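Long-range contact in ricin B lectin (Clostridium thermocellum, PDB 3VSF), which is an exo-beta-1,3-galactanase that probably trims galactose from the ends of beta-1,3-galactan chains, joining a glycoside hydrolase family 43 catalytic module to a galactose-binding beta-trefoil module: residues R100-L112 with A151-S165. Numbering follows the deposited sequence.
Sequences RGEVLSRNSAPEL and AYSKTPDGKFTYIRS
Val103 packs on Phe160, and Leu104 on Phe160 and Tyr162, at the outer rim of two neighbouring blades, each a four-stranded antiparallel sheet, of the five-bladed beta-propeller of glycoside hydrolase family 43. Strand 98-105 is outermost in one blade, and strand 161-166 is outermost in the next.

In the apolar packing, the short, beta-branched Val103 sets its CB 3.3 Å from CD2 of Phe160, the two side chains pointing the same way, while Ser153 CB sits over the centre of one face of the phenylalanine ring. Leu104 is long enough to bring CD1 near CB of both Phe160 and Tyr162; Met133 and Met135 of strand 131-138 also touch this leucine. Tyr162, its CG anti to the backbone N (chi1 -174°), extends its ring toward 109-112. There Leu112 CG lies over one face in a CH-pi contact, 4.1 Å from the centroid, and the small Ala109 sets its CB 3.5 Å from Tyr162 CD1.

Among the polar contacts, Phe160 N donates to Val103 O at 2.6 Å, a direct backbone link between the blades. At one end, Arg100 and Asp157, of opposite charge, form a salt bridge. Arg100 NE and NH2 both grip Asp157 OD1 from the same face of the carboxylate, NH2 at 2.7 Å, with OD1 close to the guanidinium plane. At the other end, the extended chain of Glu111 carries its carboxylate to the hydroxyl of Tyr162. Carboxylate and ring planes stand 87° apart, and Tyr162 OH donates to Glu111 OE2 at 2.9 Å from above the carboxylate plane.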
# COMPACT_ATOMS: atom_id res chain seq x y z
N ARG A 100 -0.86 23.48 6.34
CA ARG A 100 -0.21 24.56 5.62
C ARG A 100 -1.18 25.32 4.71
O ARG A 100 -0.77 26.17 3.93
CB ARG A 100 0.98 24.03 4.81
CG ARG A 100 2.05 23.36 5.64
CD ARG A 100 2.78 24.36 6.53
NE ARG A 100 3.98 24.89 5.90
CZ ARG A 100 4.79 25.78 6.46
NH1 ARG A 100 4.53 26.25 7.68
NH2 ARG A 100 5.87 26.21 5.82
N GLY A 101 -2.46 24.99 4.83
CA GLY A 101 -3.49 25.67 4.06
C GLY A 101 -3.77 25.02 2.72
O GLY A 101 -3.24 23.96 2.41
N GLU A 102 -4.62 25.67 1.92
CA GLU A 102 -4.97 25.16 0.61
C GLU A 102 -4.10 25.77 -0.49
O GLU A 102 -4.29 26.92 -0.87
CB GLU A 102 -6.45 25.43 0.30
CG GLU A 102 -7.39 24.31 0.71
CD GLU A 102 -7.43 24.08 2.21
OE1 GLU A 102 -6.98 24.97 2.96
OE2 GLU A 102 -7.92 23.01 2.64
N VAL A 103 -3.15 24.99 -0.99
CA VAL A 103 -2.30 25.42 -2.08
C VAL A 103 -3.14 25.71 -3.32
O VAL A 103 -2.73 26.45 -4.21
CB VAL A 103 -1.23 24.37 -2.42
CG1 VAL A 103 -0.27 24.19 -1.25
CG2 VAL A 103 -1.87 23.05 -2.80
N LEU A 104 -4.32 25.10 -3.37
CA LEU A 104 -5.27 25.34 -4.45
C LEU A 104 -6.68 25.39 -3.89
O LEU A 104 -7.06 24.56 -3.07
CB LEU A 104 -5.16 24.23 -5.51
CG LEU A 104 -5.79 24.53 -6.87
CD1 LEU A 104 -5.03 25.64 -7.58
CD2 LEU A 104 -5.84 23.27 -7.73
N SER A 105 -7.45 26.39 -4.32
CA SER A 105 -8.81 26.57 -3.82
C SER A 105 -9.81 26.65 -4.96
O SER A 105 -9.43 26.79 -6.13
CB SER A 105 -8.89 27.83 -2.96
OG SER A 105 -10.22 28.05 -2.50
N ARG A 106 -11.09 26.56 -4.62
CA ARG A 106 -12.16 26.73 -5.60
C ARG A 106 -12.21 28.19 -6.05
O ARG A 106 -12.95 28.55 -6.96
CB ARG A 106 -13.50 26.30 -5.02
CG ARG A 106 -13.95 27.12 -3.82
CD ARG A 106 -15.25 26.59 -3.24
NE ARG A 106 -16.30 26.50 -4.24
CZ ARG A 106 -17.10 27.51 -4.58
NH1 ARG A 106 -16.97 28.69 -4.00
NH2 ARG A 106 -18.04 27.33 -5.51
N ASN A 107 -11.42 29.03 -5.38
CA ASN A 107 -11.34 30.44 -5.71
C ASN A 107 -10.16 30.74 -6.64
O ASN A 107 -10.08 31.81 -7.23
CB ASN A 107 -11.21 31.28 -4.44
CG ASN A 107 -12.36 31.06 -3.47
OD1 ASN A 107 -13.49 30.81 -3.89
ND2 ASN A 107 -12.07 31.15 -2.18
N SER A 108 -9.25 29.77 -6.76
CA SER A 108 -8.05 29.94 -7.57
C SER A 108 -8.36 30.24 -9.03
O SER A 108 -7.57 30.86 -9.73
CB SER A 108 -7.16 28.70 -7.47
OG SER A 108 -6.68 28.52 -6.15
N ALA A 109 -9.53 29.79 -9.49
CA ALA A 109 -9.92 29.97 -10.89
C ALA A 109 -11.44 29.96 -11.04
O ALA A 109 -12.15 29.44 -10.18
CB ALA A 109 -9.28 28.89 -11.76
N PRO A 110 -11.94 30.53 -12.15
CA PRO A 110 -13.38 30.59 -12.40
C PRO A 110 -14.00 29.21 -12.60
O PRO A 110 -15.11 28.96 -12.12
CB PRO A 110 -13.47 31.40 -13.70
CG PRO A 110 -12.14 31.22 -14.35
CD PRO A 110 -11.16 31.17 -13.22
N GLU A 111 -13.30 28.33 -13.30
CA GLU A 111 -13.83 26.99 -13.57
C GLU A 111 -13.61 26.04 -12.39
O GLU A 111 -14.07 24.90 -12.41
CB GLU A 111 -13.21 26.41 -14.84
CG GLU A 111 -11.70 26.30 -14.82
CD GLU A 111 -11.14 25.72 -16.10
OE1 GLU A 111 -11.94 25.37 -16.99
OE2 GLU A 111 -9.90 25.62 -16.22
N LEU A 112 -12.91 26.52 -11.37
CA LEU A 112 -12.69 25.73 -10.16
C LEU A 112 -13.78 26.00 -9.14
O LEU A 112 -13.79 25.41 -8.06
CB LEU A 112 -11.31 26.03 -9.56
CG LEU A 112 -10.10 25.65 -10.41
CD1 LEU A 112 -8.81 25.98 -9.68
CD2 LEU A 112 -10.15 24.18 -10.79
N ALA A 151 -1.37 23.27 -12.50
CA ALA A 151 -1.09 24.46 -11.70
C ALA A 151 0.39 24.44 -11.32
O ALA A 151 1.09 23.48 -11.61
CB ALA A 151 -1.96 24.48 -10.47
N TYR A 152 0.86 25.51 -10.67
CA TYR A 152 2.25 25.56 -10.25
C TYR A 152 2.52 26.69 -9.25
O TYR A 152 1.72 27.61 -9.10
CB TYR A 152 3.19 25.68 -11.45
CG TYR A 152 3.13 27.02 -12.15
CD1 TYR A 152 4.14 27.96 -11.98
CD2 TYR A 152 2.07 27.34 -12.98
CE1 TYR A 152 4.09 29.18 -12.62
CE2 TYR A 152 2.01 28.57 -13.63
CZ TYR A 152 3.03 29.48 -13.44
OH TYR A 152 2.97 30.70 -14.08
N SER A 153 3.66 26.60 -8.58
CA SER A 153 4.06 27.59 -7.59
C SER A 153 5.58 27.57 -7.41
O SER A 153 6.23 26.56 -7.65
CB SER A 153 3.38 27.30 -6.25
OG SER A 153 3.82 28.20 -5.25
N LYS A 154 6.13 28.70 -6.99
CA LYS A 154 7.57 28.80 -6.75
C LYS A 154 7.94 28.09 -5.46
O LYS A 154 9.09 27.68 -5.27
CB LYS A 154 8.00 30.27 -6.69
CG LYS A 154 7.75 31.05 -7.98
CD LYS A 154 8.56 30.48 -9.13
CE LYS A 154 8.35 31.30 -10.40
NZ LYS A 154 9.15 30.77 -11.54
N THR A 155 6.97 27.93 -4.57
CA THR A 155 7.17 27.25 -3.30
C THR A 155 6.22 26.07 -3.17
O THR A 155 5.16 26.05 -3.79
CB THR A 155 6.97 28.21 -2.11
OG1 THR A 155 5.64 28.74 -2.14
CG2 THR A 155 7.97 29.36 -2.17
N PRO A 156 6.59 25.08 -2.34
CA PRO A 156 5.77 23.87 -2.17
C PRO A 156 4.45 24.14 -1.45
O PRO A 156 3.40 23.74 -1.93
CB PRO A 156 6.66 22.97 -1.31
CG PRO A 156 7.55 23.91 -0.58
CD PRO A 156 7.82 25.03 -1.53
N ASP A 157 4.52 24.82 -0.31
CA ASP A 157 3.33 25.09 0.49
C ASP A 157 2.72 26.46 0.20
O ASP A 157 1.87 26.94 0.95
CB ASP A 157 3.66 24.96 1.98
CG ASP A 157 4.95 25.66 2.36
OD1 ASP A 157 5.63 25.19 3.29
OD2 ASP A 157 5.28 26.68 1.72
N GLY A 158 3.15 27.07 -0.90
CA GLY A 158 2.62 28.36 -1.30
C GLY A 158 1.37 28.23 -2.15
O GLY A 158 1.09 27.16 -2.69
N LYS A 159 0.62 29.32 -2.26
CA LYS A 159 -0.60 29.33 -3.07
C LYS A 159 -0.27 29.08 -4.54
O LYS A 159 0.42 29.87 -5.18
CB LYS A 159 -1.32 30.68 -2.92
CG LYS A 159 -1.42 31.19 -1.50
CD LYS A 159 -2.34 30.34 -0.64
CE LYS A 159 -2.50 30.93 0.75
NZ LYS A 159 -3.45 30.15 1.60
N PHE A 160 -0.76 27.96 -5.06
CA PHE A 160 -0.54 27.61 -6.46
C PHE A 160 -1.41 28.46 -7.39
O PHE A 160 -2.48 28.92 -7.01
CB PHE A 160 -0.83 26.13 -6.70
CG PHE A 160 0.30 25.22 -6.31
CD1 PHE A 160 0.95 24.46 -7.27
CD2 PHE A 160 0.72 25.13 -5.00
CE1 PHE A 160 1.99 23.62 -6.93
CE2 PHE A 160 1.76 24.29 -4.65
CZ PHE A 160 2.40 23.54 -5.61
N THR A 161 -0.92 28.67 -8.61
CA THR A 161 -1.67 29.42 -9.61
C THR A 161 -2.21 28.47 -10.69
O THR A 161 -1.44 27.86 -11.43
CB THR A 161 -0.81 30.51 -10.27
OG1 THR A 161 0.12 29.92 -11.18
CG2 THR A 161 -0.05 31.30 -9.22
N TYR A 162 -3.53 28.36 -10.75
CA TYR A 162 -4.17 27.47 -11.72
C TYR A 162 -3.88 27.93 -13.15
O TYR A 162 -3.84 29.13 -13.42
CB TYR A 162 -5.67 27.42 -11.47
CG TYR A 162 -6.41 26.41 -12.33
CD1 TYR A 162 -7.02 26.80 -13.51
CD2 TYR A 162 -6.48 25.08 -11.96
CE1 TYR A 162 -7.69 25.88 -14.30
CE2 TYR A 162 -7.15 24.15 -12.74
CZ TYR A 162 -7.75 24.56 -13.91
OH TYR A 162 -8.42 23.65 -14.69
N ILE A 163 -3.68 26.97 -14.05
CA ILE A 163 -3.38 27.29 -15.44
C ILE A 163 -4.58 27.04 -16.34
O ILE A 163 -5.24 27.97 -16.79
CB ILE A 163 -2.18 26.48 -15.96
CG1 ILE A 163 -0.93 26.76 -15.11
CG2 ILE A 163 -1.91 26.80 -17.42
CD1 ILE A 163 0.31 26.07 -15.62
N ARG A 164 -4.86 25.76 -16.60
CA ARG A 164 -5.94 25.39 -17.51
C ARG A 164 -6.33 23.93 -17.35
O ARG A 164 -5.60 23.14 -16.74
CB ARG A 164 -5.51 25.64 -18.96
CG ARG A 164 -4.18 25.00 -19.30
CD ARG A 164 -4.18 24.38 -20.69
NE ARG A 164 -2.94 23.66 -20.95
CZ ARG A 164 -2.72 22.90 -22.02
NH1 ARG A 164 -3.67 22.76 -22.93
NH2 ARG A 164 -1.56 22.27 -22.16
N SER A 165 -7.48 23.57 -17.90
CA SER A 165 -7.92 22.18 -17.94
C SER A 165 -8.10 21.78 -19.40
O SER A 165 -8.52 22.59 -20.23
CB SER A 165 -9.22 22.01 -17.17
OG SER A 165 -10.25 22.83 -17.69